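Side-chain contacts in xylulose kinase (Escherichia coli, PDB 2ITM), which phosphorylates D-xylulose to D-xylulose 5-phosphate with ATP and, less efficiently, 1-deoxy-D-xylulose, as a homodimeric member of the FGGY carbohydrate kinase family: residues 264-269 with 283-288; 180-185 with 276-281; 257-262 with 378-383; 239-244 with 248-253. All blocks are in the same frame, centred on the assembly; numbering follows the deposited sequence.

Contact 1 of 4, residues 264-269 with 283-288. With XUL (D-xylulose), chain C.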
loop_
_atom_site.group_PDB
_atom_site.type_symbol
_atom_site.label_atom_id
_atom_site.label_comp_id
_atom_site.label_asym_id
_atom_site.label_seq_id
_atom_site.Cartn_x
_atom_site.Cartn_y
_atom_site.Cartn_z
ATOM N N GLU A 264 -32.059 26.625 1.324
ATOM C CA GLU A 264 -33.309 27.299 1.598
ATOM C C GLU A 264 -33.415 27.749 3.047
ATOM O O GLU A 264 -33.791 26.989 3.930
ATOM C CB GLU A 264 -34.490 26.420 1.214
ATOM C CG GLU A 264 -35.800 27.164 1.054
ATOM C CD GLU A 264 -35.779 28.175 -0.073
ATOM O OE1 GLU A 264 -35.669 27.767 -1.236
ATOM O OE2 GLU A 264 -35.880 29.377 0.204
ATOM N N GLY A 265 -33.072 29.007 3.265
ATOM C CA GLY A 265 -32.812 29.509 4.585
ATOM C C GLY A 265 -31.765 28.733 5.342
ATOM O O GLY A 265 -30.939 28.044 4.768
ATOM N N PHE A 266 -31.815 28.837 6.659
ATOM C CA PHE A 266 -30.803 28.237 7.495
ATOM C C PHE A 266 -31.057 26.769 7.802
ATOM O O PHE A 266 -32.115 26.397 8.287
ATOM C CB PHE A 266 -30.632 29.030 8.772
ATOM C CG PHE A 266 -29.685 28.417 9.734
ATOM C CD1 PHE A 266 -28.421 28.083 9.339
ATOM C CD2 PHE A 266 -30.060 28.181 11.024
ATOM C CE1 PHE A 266 -27.555 27.522 10.217
ATOM C CE2 PHE A 266 -29.194 27.625 11.903
ATOM C CZ PHE A 266 -27.941 27.292 11.504
ATOM N N LEU A 267 -30.065 25.942 7.507
ATOM C CA LEU A 267 -30.139 24.513 7.745
ATOM C C LEU A 267 -29.095 24.050 8.760
ATOM O O LEU A 267 -27.922 24.323 8.599
ATOM C CB LEU A 267 -29.960 23.754 6.437
ATOM C CG LEU A 267 -31.149 23.740 5.489
ATOM C CD1 LEU A 267 -30.813 23.005 4.238
ATOM C CD2 LEU A 267 -32.334 23.102 6.169
ATOM N N SER A 268 -29.555 23.340 9.774
ATOM C CA SER A 268 -28.683 22.777 10.797
ATOM C C SER A 268 -28.779 21.252 10.850
ATOM O O SER A 268 -29.786 20.696 11.274
ATOM C CB SER A 268 -29.042 23.357 12.156
ATOM O OG SER A 268 -27.964 23.265 13.058
ATOM N N LYS A 269 -27.733 20.576 10.404
ATOM C CA LYS A 269 -27.524 19.180 10.746
ATOM C C LYS A 269 -26.066 18.966 11.123
ATOM O O LYS A 269 -25.276 18.483 10.323
ATOM C CB LYS A 269 -27.905 18.269 9.571
ATOM C CG LYS A 269 -28.372 16.881 9.978
ATOM C CD LYS A 269 -29.465 16.346 9.057
ATOM C CE LYS A 269 -28.881 15.739 7.786
ATOM N NZ LYS A 269 -28.667 14.276 7.853
ATOM N N GLN A 283 -29.969 37.749 3.331
ATOM C CA GLN A 283 -30.949 36.688 3.419
ATOM C C GLN A 283 -30.538 35.427 2.650
ATOM O O GLN A 283 -31.372 34.736 2.096
ATOM C CB GLN A 283 -32.318 37.176 2.976
ATOM C CG GLN A 283 -32.986 38.123 3.938
ATOM C CD GLN A 283 -33.307 37.488 5.269
ATOM O OE1 GLN A 283 -34.249 36.718 5.375
ATOM N NE2 GLN A 283 -32.535 37.816 6.284
ATOM N N ARG A 284 -29.243 35.148 2.630
ATOM C CA ARG A 284 -28.744 33.935 2.033
ATOM C C ARG A 284 -27.872 33.147 2.987
ATOM O O ARG A 284 -27.117 33.712 3.760
ATOM C CB ARG A 284 -27.967 34.240 0.764
ATOM C CG ARG A 284 -28.805 34.558 -0.441
ATOM C CD ARG A 284 -29.813 33.503 -0.790
ATOM N NE ARG A 284 -31.151 34.024 -0.607
ATOM C CZ ARG A 284 -31.859 34.584 -1.556
ATOM N NH1 ARG A 284 -31.372 34.672 -2.767
ATOM N NH2 ARG A 284 -33.058 35.050 -1.292
ATOM N N TRP A 285 -27.973 31.828 2.884
ATOM C CA TRP A 285 -27.290 30.885 3.753
ATOM C C TRP A 285 -26.752 29.738 2.895
ATOM O O TRP A 285 -27.224 29.515 1.800
ATOM C CB TRP A 285 -28.280 30.309 4.757
ATOM C CG TRP A 285 -28.547 31.140 5.936
ATOM C CD1 TRP A 285 -27.836 31.171 7.071
ATOM C CD2 TRP A 285 -29.628 32.044 6.113
ATOM N NE1 TRP A 285 -28.395 32.050 7.962
ATOM C CE2 TRP A 285 -29.501 32.603 7.386
ATOM C CE3 TRP A 285 -30.696 32.445 5.316
ATOM C CZ2 TRP A 285 -30.392 33.530 7.879
ATOM C CZ3 TRP A 285 -31.574 33.359 5.805
ATOM C CH2 TRP A 285 -31.424 33.894 7.075
ATOM N N HIS A 286 -25.785 28.998 3.413
ATOM C CA HIS A 286 -25.163 27.913 2.669
ATOM C C HIS A 286 -24.605 26.781 3.513
ATOM O O HIS A 286 -24.287 26.950 4.682
ATOM C CB HIS A 286 -24.095 28.423 1.704
ATOM C CG HIS A 286 -22.751 28.629 2.326
ATOM N ND1 HIS A 286 -22.324 29.852 2.782
ATOM C CD2 HIS A 286 -21.730 27.772 2.549
ATOM C CE1 HIS A 286 -21.103 29.738 3.265
ATOM N NE2 HIS A 286 -20.721 28.485 3.136
ATOM N N LEU A 287 -24.496 25.621 2.891
ATOM C CA LEU A 287 -23.783 24.502 3.460
ATOM C C LEU A 287 -22.465 24.370 2.733
ATOM O O LEU A 287 -22.336 24.771 1.592
ATOM C CB LEU A 287 -24.588 23.215 3.306
ATOM C CG LEU A 287 -25.498 22.789 4.444
ATOM C CD1 LEU A 287 -26.108 23.957 5.111
ATOM C CD2 LEU A 287 -26.560 21.866 3.947
ATOM N N MET A 288 -21.485 23.803 3.407
ATOM C CA MET A 288 -20.242 23.458 2.749
ATOM C C MET A 288 -19.543 22.260 3.369
ATOM O O MET A 288 -19.721 21.956 4.539
ATOM C CB MET A 288 -19.322 24.678 2.616
ATOM C CG MET A 288 -18.266 24.819 3.673
ATOM S SD MET A 288 -16.934 23.636 3.484
ATOM C CE MET A 288 -15.520 24.699 3.519
HETATM C C1 XUL C . -13.345 26.096 6.410
HETATM C C2 XUL C . -12.823 26.250 4.991
HETATM C C3 XUL C . -12.319 27.582 4.562
HETATM C C4 XUL C . -10.840 27.399 4.341
HETATM C C5 XUL C . -10.082 28.709 4.300
HETATM O O1 XUL C . -14.690 26.490 6.498
HETATM O O2 XUL C . -12.291 25.122 4.333
HETATM O O3 XUL C . -12.473 28.428 5.665
HETATM O O4 XUL C . -10.413 26.633 5.433
HETATM O O5 XUL C . -10.972 29.753 4.535
#
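The indole of Trp285 is covered on one face by CB of Phe266. This carbon lies 3.8 Å from the centroid of the five-membered ring and only 8° off its normal, a CH-pi contact. On the opposite face the guanidinium of Arg182 stands edge-on, with NH1 directed at the indole, a cation-pi contact. The benzene part of the indole reaches Gly265, whose CA is 3.7 Å from Trp285 CE3. The planes of the two aromatic rings are inclined at 41°, and their closest ring carbons, Phe266 CD1 and Trp285 CD1, are 3.9 Å apart. CG of Phe266 is anti to the backbone N (chi1 175°). This leaves CB over the indole while the phenyl ring turns off to pack on Ser276. The Trp285 side chain points at the loop, and its CB packs 3.5 Å from Gly265 O.

Further along, Leu287 CD1 touches Leu267 CB at 4.1 Å. Residues 264-269 belong to the connection that leaves strand 257-262 and passes over strand 285-291 to reach strand 275-278. On strand 285-291, Met288 lines the sugar pocket, with its CE 3.4 Å from O2 of D-xylulose.

No hydrogen bond links the two segments, so the contact is apolar and aromatic. Polar atoms find partners outside it: Trp285 NE1 donates to Val179 O, and Leu267 O accepts from Ser276 OG. The indole lies between Phe266 CB and the edge-on Arg182, and the N-H bond to Val179 O restricts its rotation. The loop rests on the strand through van der Waals and CH-pi contacts, partly from its backbone at Gly265.

Contact 2 of 4, residues 180-185 with 276-281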
loop_
_atom_site.group_PDB
_atom_site.type_symbol
_atom_site.label_atom_id
_atom_site.label_comp_id
_atom_site.label_asym_id
_atom_site.label_seq_id
_atom_site.Cartn_x
_atom_site.Cartn_y
_atom_site.Cartn_z
ATOM N N ALA A 180 -28.640 31.741 12.341
ATOM C CA ALA A 180 -30.047 32.022 12.065
ATOM C C ALA A 180 -30.364 33.502 12.100
ATOM O O ALA A 180 -31.079 33.996 11.275
ATOM C CB ALA A 180 -30.935 31.275 13.036
ATOM N N LYS A 181 -29.813 34.199 13.081
ATOM C CA LYS A 181 -30.227 35.578 13.379
ATOM C C LYS A 181 -29.323 36.619 12.740
ATOM O O LYS A 181 -29.597 37.802 12.802
ATOM C CB LYS A 181 -30.328 35.804 14.886
ATOM C CG LYS A 181 -31.349 34.925 15.578
ATOM C CD LYS A 181 -31.844 35.558 16.860
ATOM C CE LYS A 181 -32.530 34.547 17.762
ATOM N NZ LYS A 181 -32.389 34.901 19.181
ATOM N N ARG A 182 -28.250 36.162 12.112
ATOM C CA ARG A 182 -27.295 37.053 11.468
ATOM C C ARG A 182 -26.787 38.115 12.435
ATOM O O ARG A 182 -26.634 39.272 12.085
ATOM C CB ARG A 182 -27.878 37.670 10.220
ATOM C CG ARG A 182 -28.532 36.656 9.282
ATOM C CD ARG A 182 -29.100 37.215 8.003
ATOM N NE ARG A 182 -28.095 37.392 6.968
ATOM C CZ ARG A 182 -27.620 36.432 6.199
ATOM N NH1 ARG A 182 -28.038 35.174 6.328
ATOM N NH2 ARG A 182 -26.701 36.713 5.300
ATOM N N ASP A 183 -26.522 37.690 13.662
ATOM C CA ASP A 183 -26.064 38.581 14.719
ATOM C C ASP A 183 -25.268 37.781 15.752
ATOM O O ASP A 183 -25.449 36.586 15.880
ATOM C CB ASP A 183 -27.263 39.286 15.365
ATOM C CG ASP A 183 -26.864 40.291 16.417
ATOM O OD1 ASP A 183 -25.757 40.847 16.338
ATOM O OD2 ASP A 183 -27.600 40.583 17.366
ATOM N N TRP A 184 -24.386 38.456 16.475
ATOM C CA TRP A 184 -23.591 37.809 17.497
ATOM C C TRP A 184 -24.460 37.092 18.530
ATOM O O TRP A 184 -25.591 37.481 18.772
ATOM C CB TRP A 184 -22.640 38.796 18.181
ATOM C CG TRP A 184 -21.715 39.586 17.273
ATOM C CD1 TRP A 184 -21.766 40.910 17.035
ATOM C CD2 TRP A 184 -20.591 39.098 16.530
ATOM N NE1 TRP A 184 -20.767 41.290 16.179
ATOM C CE2 TRP A 184 -20.028 40.191 15.854
ATOM C CE3 TRP A 184 -20.001 37.845 16.368
ATOM C CZ2 TRP A 184 -18.926 40.070 15.034
ATOM C CZ3 TRP A 184 -18.905 37.734 15.553
ATOM C CH2 TRP A 184 -18.379 38.833 14.898
ATOM N N SER A 185 -23.907 36.033 19.108
ATOM C CA SER A 185 -24.552 35.263 20.159
ATOM C C SER A 185 -23.937 35.538 21.518
ATOM O O SER A 185 -22.808 35.153 21.785
ATOM C CB SER A 185 -24.459 33.774 19.859
ATOM O OG SER A 185 -24.631 32.989 21.023
ATOM N N SER A 276 -22.525 24.794 8.156
ATOM C CA SER A 276 -23.594 25.704 7.829
ATOM C C SER A 276 -23.244 27.117 8.264
ATOM O O SER A 276 -22.993 27.376 9.431
ATOM C CB SER A 276 -24.905 25.238 8.461
ATOM O OG SER A 276 -25.963 26.119 8.176
ATOM N N PHE A 277 -23.205 28.016 7.303
ATOM C CA PHE A 277 -22.882 29.409 7.539
ATOM C C PHE A 277 -23.838 30.355 6.851
ATOM O O PHE A 277 -24.602 29.958 5.980
ATOM C CB PHE A 277 -21.467 29.711 7.064
ATOM C CG PHE A 277 -20.411 28.887 7.700
ATOM C CD1 PHE A 277 -19.539 28.153 6.935
ATOM C CD2 PHE A 277 -20.268 28.866 9.065
ATOM C CE1 PHE A 277 -18.566 27.404 7.513
ATOM C CE2 PHE A 277 -19.285 28.124 9.651
ATOM C CZ PHE A 277 -18.429 27.397 8.878
ATOM N N CYS A 278 -23.765 31.624 7.217
ATOM C CA CYS A 278 -24.349 32.671 6.413
ATOM C C CYS A 278 -23.626 32.786 5.076
ATOM O O CYS A 278 -22.441 32.538 4.991
ATOM C CB CYS A 278 -24.356 34.007 7.165
ATOM S SG CYS A 278 -25.265 34.048 8.714
ATOM N N HIS A 279 -24.361 33.143 4.037
ATOM C CA HIS A 279 -23.778 33.515 2.754
ATOM C C HIS A 279 -23.414 35.000 2.738
ATOM O O HIS A 279 -23.913 35.765 3.534
ATOM C CB HIS A 279 -24.753 33.178 1.621
ATOM C CG HIS A 279 -24.119 33.046 0.272
ATOM N ND1 HIS A 279 -22.782 33.276 0.046
ATOM C CD2 HIS A 279 -24.642 32.698 -0.921
ATOM C CE1 HIS A 279 -22.511 33.080 -1.228
ATOM N NE2 HIS A 279 -23.625 32.730 -1.838
ATOM N N ALA A 280 -22.551 35.389 1.811
ATOM C CA ALA A 280 -22.086 36.762 1.714
ATOM C C ALA A 280 -23.101 37.693 1.048
ATOM O O ALA A 280 -22.776 38.789 0.632
ATOM C CB ALA A 280 -20.755 36.825 0.998
ATOM N N LEU A 281 -24.326 37.197 0.926
ATOM C CA LEU A 281 -25.412 38.040 0.465
ATOM C C LEU A 281 -26.549 38.076 1.462
ATOM O O LEU A 281 -26.683 37.201 2.295
ATOM C CB LEU A 281 -25.907 37.576 -0.903
ATOM C CG LEU A 281 -24.930 37.657 -2.068
ATOM C CD1 LEU A 281 -25.306 36.709 -3.161
ATOM C CD2 LEU A 281 -24.789 39.080 -2.585
#
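Arg182 reaches across to Cys278 with its guanidinium, and SG of Cys278 sits over one face of that group, 3.8 Å from Arg182 NH1. The sulfur is offset toward the rim. At the edge, near the guanidinium plane, Arg182 NH2 gives His279 O a weak hydrogen bond of 3.4 Å with an N-H...O angle of 130°. Leu281 O is 3.0 Å from Arg182 NH2, but the angle is too poor for a bond.

The main grip on the guanidinium comes from further out. NH2 forms a salt bridge with Glu204, and NH1 donates to the carbonyl of Arg284. The side chain reaches these partners by running extended as far as CD and then bending at chi3 (82°). The buried charge is probably balanced mainly by Glu204, with carbonyl oxygens and the indole of Trp285 around it.

The two sides are positioned separately. Cys278 ends strand 275-278 and also packs on Met168 of helix 168-172. The ring of His279 is held by a hydrogen bond from NE2 to Met243 O. Asp183, next to the arginine, makes a salt bridge with Arg196.

Arg182 itself has positive phi. It and Asp183 both face Asp178, which makes a G1 beta bulge in the small hairpin of strands 177-178 and 183-184. This bulge of the N-terminal family region presents the arginine to the end of the edge strand of the C-terminal region's sheet and the loop that follows.

Contact 3 of 4, residues 257-262 with 378-383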
loop_
_atom_site.group_PDB
_atom_site.type_symbol
_atom_site.label_atom_id
_atom_site.label_comp_id
_atom_site.label_asym_id
_atom_site.label_seq_id
_atom_site.Cartn_x
_atom_site.Cartn_y
_atom_site.Cartn_z
ATOM N N GLY A 257 -10.483 21.320 -2.636
ATOM C CA GLY A 257 -11.751 20.731 -2.992
ATOM C C GLY A 257 -12.857 21.199 -2.077
ATOM O O GLY A 257 -12.705 21.167 -0.869
ATOM N N VAL A 258 -13.965 21.628 -2.663
ATOM C CA VAL A 258 -15.119 22.074 -1.899
ATOM C C VAL A 258 -16.413 21.683 -2.584
ATOM O O VAL A 258 -16.511 21.715 -3.794
ATOM C CB VAL A 258 -15.163 23.616 -1.750
ATOM C CG1 VAL A 258 -16.016 23.999 -0.584
ATOM C CG2 VAL A 258 -13.800 24.193 -1.623
ATOM N N TYR A 259 -17.417 21.349 -1.797
ATOM C CA TYR A 259 -18.787 21.383 -2.276
ATOM C C TYR A 259 -19.556 22.472 -1.563
ATOM O O TYR A 259 -19.652 22.476 -0.349
ATOM C CB TYR A 259 -19.460 20.022 -2.083
ATOM C CG TYR A 259 -20.827 19.863 -2.718
ATOM C CD1 TYR A 259 -21.022 20.073 -4.063
ATOM C CD2 TYR A 259 -21.921 19.470 -1.963
ATOM C CE1 TYR A 259 -22.259 19.920 -4.632
ATOM C CE2 TYR A 259 -23.164 19.313 -2.527
ATOM C CZ TYR A 259 -23.324 19.541 -3.866
ATOM O OH TYR A 259 -24.551 19.384 -4.434
ATOM N N PHE A 260 -20.093 23.399 -2.338
ATOM C CA PHE A 260 -20.750 24.581 -1.811
ATOM C C PHE A 260 -22.162 24.638 -2.371
ATOM O O PHE A 260 -22.349 24.613 -3.576
ATOM C CB PHE A 260 -19.963 25.823 -2.231
ATOM C CG PHE A 260 -20.423 27.089 -1.594
ATOM C CD1 PHE A 260 -19.642 27.734 -0.667
ATOM C CD2 PHE A 260 -21.614 27.658 -1.948
ATOM C CE1 PHE A 260 -20.055 28.902 -0.087
ATOM C CE2 PHE A 260 -22.034 28.834 -1.373
ATOM C CZ PHE A 260 -21.254 29.449 -0.441
ATOM N N ALA A 261 -23.140 24.668 -1.487
ATOM C CA ALA A 261 -24.523 24.705 -1.898
ATOM C C ALA A 261 -25.312 25.728 -1.108
ATOM O O ALA A 261 -25.329 25.697 0.111
ATOM C CB ALA A 261 -25.142 23.351 -1.770
ATOM N N VAL A 262 -25.968 26.629 -1.818
ATOM C CA VAL A 262 -26.869 27.586 -1.212
ATOM C C VAL A 262 -28.167 26.932 -0.786
ATOM O O VAL A 262 -28.788 26.234 -1.557
ATOM C CB VAL A 262 -27.202 28.713 -2.176
ATOM C CG1 VAL A 262 -28.187 29.642 -1.563
ATOM C CG2 VAL A 262 -25.963 29.445 -2.581
ATOM N N ASP A 378 -23.913 13.503 -1.485
ATOM C CA ASP A 378 -25.085 12.896 -0.870
ATOM C C ASP A 378 -25.289 13.346 0.579
ATOM O O ASP A 378 -26.380 13.659 0.985
ATOM C CB ASP A 378 -24.974 11.375 -0.924
ATOM C CG ASP A 378 -25.235 10.808 -2.309
ATOM O OD1 ASP A 378 -25.729 11.536 -3.172
ATOM O OD2 ASP A 378 -24.969 9.638 -2.611
ATOM N N VAL A 379 -24.212 13.361 1.349
ATOM C CA VAL A 379 -24.253 13.793 2.734
ATOM C C VAL A 379 -24.796 15.239 2.881
ATOM O O VAL A 379 -25.687 15.497 3.669
ATOM C CB VAL A 379 -22.864 13.675 3.392
ATOM C CG1 VAL A 379 -22.873 14.262 4.781
ATOM C CG2 VAL A 379 -22.404 12.255 3.411
ATOM N N VAL A 380 -24.255 16.157 2.094
ATOM C CA VAL A 380 -24.749 17.519 2.036
ATOM C C VAL A 380 -26.220 17.585 1.641
ATOM O O VAL A 380 -26.995 18.317 2.230
ATOM C CB VAL A 380 -23.876 18.371 1.116
ATOM C CG1 VAL A 380 -24.562 19.640 0.714
ATOM C CG2 VAL A 380 -22.560 18.673 1.796
ATOM N N HIS A 381 -26.598 16.799 0.645
ATOM C CA HIS A 381 -27.960 16.793 0.162
ATOM C C HIS A 381 -28.915 16.312 1.245
ATOM O O HIS A 381 -29.991 16.848 1.406
ATOM C CB HIS A 381 -28.072 15.982 -1.118
ATOM C CG HIS A 381 -27.285 16.554 -2.257
ATOM N ND1 HIS A 381 -26.984 15.837 -3.391
ATOM C CD2 HIS A 381 -26.734 17.775 -2.429
ATOM C CE1 HIS A 381 -26.287 16.594 -4.216
ATOM N NE2 HIS A 381 -26.121 17.775 -3.655
ATOM N N ALA A 382 -28.480 15.326 2.010
ATOM C CA ALA A 382 -29.284 14.758 3.070
ATOM C C ALA A 382 -29.639 15.794 4.131
ATOM O O ALA A 382 -30.524 15.579 4.949
ATOM C CB ALA A 382 -28.563 13.589 3.685
ATOM N N CYS A 383 -28.924 16.913 4.108
ATOM C CA CYS A 383 -29.110 17.965 5.088
ATOM C C CYS A 383 -30.330 18.787 4.706
ATOM O O CYS A 383 -30.899 19.481 5.528
ATOM C CB CYS A 383 -27.862 18.849 5.194
ATOM S SG CYS A 383 -26.417 18.080 5.943
#
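Tyr259 and His381 make the polar part of this contact. Tyr259 OH and His381 NE2 are 2.4 Å apart, a hydrogen bond in which either could be the donor. The distance is very short, so its exact value is doubtful. Each group meets the other at the edge, near the ring plane. The rings are inclined at 66° with centroids 5.4 Å apart. CG of Tyr259 is anti to the backbone N (chi1 -172°), which sends the ring from strand 257-262 out toward helix 358-381.

The apolar part is made by Val380, one residue earlier on the helix. Its CG1 touches Tyr259 CE2 at 3.5 Å, and its CB lies 3.8 Å from CD2 of the same tyrosine. Both approach the edge of the phenol ring. Val380 also packs on Ser289 of the neighbouring strand 285-291. Tyr259 also packs on Ala249 and Leu251 of strand 249-253.

The last turns of helix 358-381 are thus joined to one side of the sheet by a polar link beside an apolar edge contact. If the short distance is taken at face value, the phenol oxygen of the buried Tyr259 and the imidazole nitrogen are each other's partners, and the valine packs against the ring edge beside them.

Contact 4 of 4, residues 239-244 with 248-253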
loop_
_atom_site.group_PDB
_atom_site.type_symbol
_atom_site.label_atom_id
_atom_site.label_comp_id
_atom_site.label_asym_id
_atom_site.label_seq_id
_atom_site.Cartn_x
_atom_site.Cartn_y
_atom_site.Cartn_z
ATOM N N VAL A 239 -19.949 33.561 -4.893
ATOM C CA VAL A 239 -20.579 34.716 -5.485
ATOM C C VAL A 239 -19.991 35.008 -6.872
ATOM O O VAL A 239 -20.712 35.396 -7.789
ATOM C CB VAL A 239 -20.442 35.954 -4.550
ATOM C CG1 VAL A 239 -20.718 37.224 -5.305
ATOM C CG2 VAL A 239 -21.416 35.838 -3.353
ATOM N N GLY A 240 -18.685 34.856 -7.009
ATOM C CA GLY A 240 -18.021 35.042 -8.279
ATOM C C GLY A 240 -18.477 34.056 -9.331
ATOM O O GLY A 240 -18.394 34.320 -10.490
ATOM N N VAL A 241 -18.969 32.910 -8.887
ATOM C CA VAL A 241 -19.296 31.810 -9.776
ATOM C C VAL A 241 -20.779 31.855 -10.079
ATOM O O VAL A 241 -21.254 31.195 -10.981
ATOM C CB VAL A 241 -18.862 30.472 -9.140
ATOM C CG1 VAL A 241 -19.689 29.321 -9.603
ATOM C CG2 VAL A 241 -17.402 30.223 -9.395
ATOM N N GLY A 242 -21.506 32.690 -9.359
ATOM C CA GLY A 242 -22.880 32.991 -9.631
ATOM C C GLY A 242 -23.781 32.144 -8.784
ATOM O O GLY A 242 -24.965 31.998 -9.016
ATOM N N MET A 243 -23.190 31.577 -7.749
ATOM C CA MET A 243 -23.920 30.747 -6.833
ATOM C C MET A 243 -24.573 31.564 -5.742
ATOM O O MET A 243 -23.912 32.109 -4.885
ATOM C CB MET A 243 -23.012 29.659 -6.261
ATOM C CG MET A 243 -23.604 28.270 -6.294
ATOM S SD MET A 243 -23.143 27.233 -7.668
ATOM C CE MET A 243 -23.520 28.271 -9.029
ATOM N N VAL A 244 -25.890 31.645 -5.790
ATOM C CA VAL A 244 -26.586 32.845 -5.391
ATOM C C VAL A 244 -27.970 32.582 -4.791
ATOM O O VAL A 244 -28.403 33.301 -3.911
ATOM C CB VAL A 244 -26.653 33.835 -6.550
ATOM C CG1 VAL A 244 -28.028 34.412 -6.702
ATOM C CG2 VAL A 244 -25.595 34.901 -6.413
ATOM N N GLN A 248 -28.729 26.229 -5.520
ATOM C CA GLN A 248 -27.547 26.306 -6.358
ATOM C C GLN A 248 -26.354 25.669 -5.668
ATOM O O GLN A 248 -26.138 25.867 -4.489
ATOM C CB GLN A 248 -27.234 27.746 -6.753
ATOM C CG GLN A 248 -28.260 28.379 -7.668
ATOM C CD GLN A 248 -27.873 29.773 -8.079
ATOM O OE1 GLN A 248 -28.152 30.733 -7.402
ATOM N NE2 GLN A 248 -27.248 29.884 -9.228
ATOM N N ALA A 249 -25.600 24.885 -6.420
ATOM C CA ALA A 249 -24.501 24.121 -5.867
ATOM C C ALA A 249 -23.340 24.046 -6.832
ATOM O O ALA A 249 -23.529 23.921 -8.036
ATOM C CB ALA A 249 -24.954 22.742 -5.493
ATOM N N MET A 250 -22.138 24.114 -6.276
ATOM C CA MET A 250 -20.919 23.960 -7.039
ATOM C C MET A 250 -19.974 22.952 -6.411
ATOM O O MET A 250 -19.882 22.852 -5.203
ATOM C CB MET A 250 -20.224 25.304 -7.233
ATOM C CG MET A 250 -19.615 25.882 -5.976
ATOM S SD MET A 250 -19.093 27.598 -6.081
ATOM C CE MET A 250 -17.486 27.394 -6.767
ATOM N N LEU A 251 -19.280 22.210 -7.256
ATOM C CA LEU A 251 -18.219 21.320 -6.830
ATOM C C LEU A 251 -16.904 21.743 -7.447
ATOM O O LEU A 251 -16.752 21.726 -8.655
ATOM C CB LEU A 251 -18.531 19.875 -7.216
ATOM C CG LEU A 251 -17.464 18.807 -7.001
ATOM C CD1 LEU A 251 -17.189 18.587 -5.538
ATOM C CD2 LEU A 251 -17.874 17.517 -7.646
ATOM N N SER A 252 -15.960 22.137 -6.608
ATOM C CA SER A 252 -14.676 22.572 -7.111
ATOM C C SER A 252 -13.644 21.475 -7.029
ATOM O O SER A 252 -13.185 21.120 -5.958
ATOM C CB SER A 252 -14.190 23.831 -6.419
ATOM O OG SER A 252 -12.988 24.299 -6.997
ATOM N N LEU A 253 -13.288 20.949 -8.188
ATOM C CA LEU A 253 -12.225 19.980 -8.291
ATOM C C LEU A 253 -10.896 20.679 -8.540
ATOM O O LEU A 253 -10.152 20.319 -9.433
ATOM C CB LEU A 253 -12.539 18.972 -9.393
ATOM C CG LEU A 253 -14.008 18.589 -9.579
ATOM C CD1 LEU A 253 -14.253 18.090 -10.956
ATOM C CD2 LEU A 253 -14.430 17.560 -8.590
#
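Gln248 and Met243 clasp a tight, mostly buried turn that leads from helix 233-241 into strand 249-253. The chain nearly reverses, with the touching parts running 153° apart. The amide of Gln248 reaches back along the turn and uses both of its ends. Gln248 OE1 accepts from Val244 N at 2.9 Å, with the donor well above the carbonyl plane, 66° out of it. Gln248 NE2 gives a weak bond to Gly242 O at 3.1 Å. OE1 also accepts from Asp245 N, so two backbone N-H groups grip one oxygen. An extended chain beyond CG (chi2 -177°) carries the amide this far.

Gly242 ends the helix in a Schellman motif. Its positive phi turns the chain out of the last helical turn, and residues 243 and 244 then run back toward the sheet. The helix begins at Asp233, the inferred proton acceptor, and strand 249-253 belongs to the sheet of the C-terminal, actin-like domain. The turn therefore links the helix of the active site to the second domain.

The two methionines make the apolar part. The bent chain of Met243 brings its SD to 3.3 Å from Ala249 C and 3.5 Å from Met250 CB. Met243 CG lies 3.7 Å from Gln248 CB, where the two side chains cross obliquely. Met250 points back at the helix and meets Val241 tip to tip, with Met250 CE 3.9 Å from Val241 CG2. Met250 also packs on Ala238 of the same helix and on Phe260 of the adjacent strand.

In the fold
All four contacts reach the seven-stranded sheet of the C-terminal domain. Contacts 2, 3 and 4 are largely buried, whereas contact 1 lies nearer the surface. Contacts 1 and 2 involve neighbouring strands, 285-291 and 275-278, and meet where Arg182 NH1 points at the indole of Trp285. Contacts 3 and 4 use adjacent strands 257-262 and 249-253, joined by a probable hydrogen bond between Phe260 O and Met250 N. The chemistry differs with place. Contact 1 is apolar and aromatic, contact 2 rests on a buried charge, contact 3 on one phenol-imidazole link, and contact 4 on an amide and thioethers. Contact 2 brings in a hairpin from the N-terminal family region, and contact 4 the end of helix 233-241.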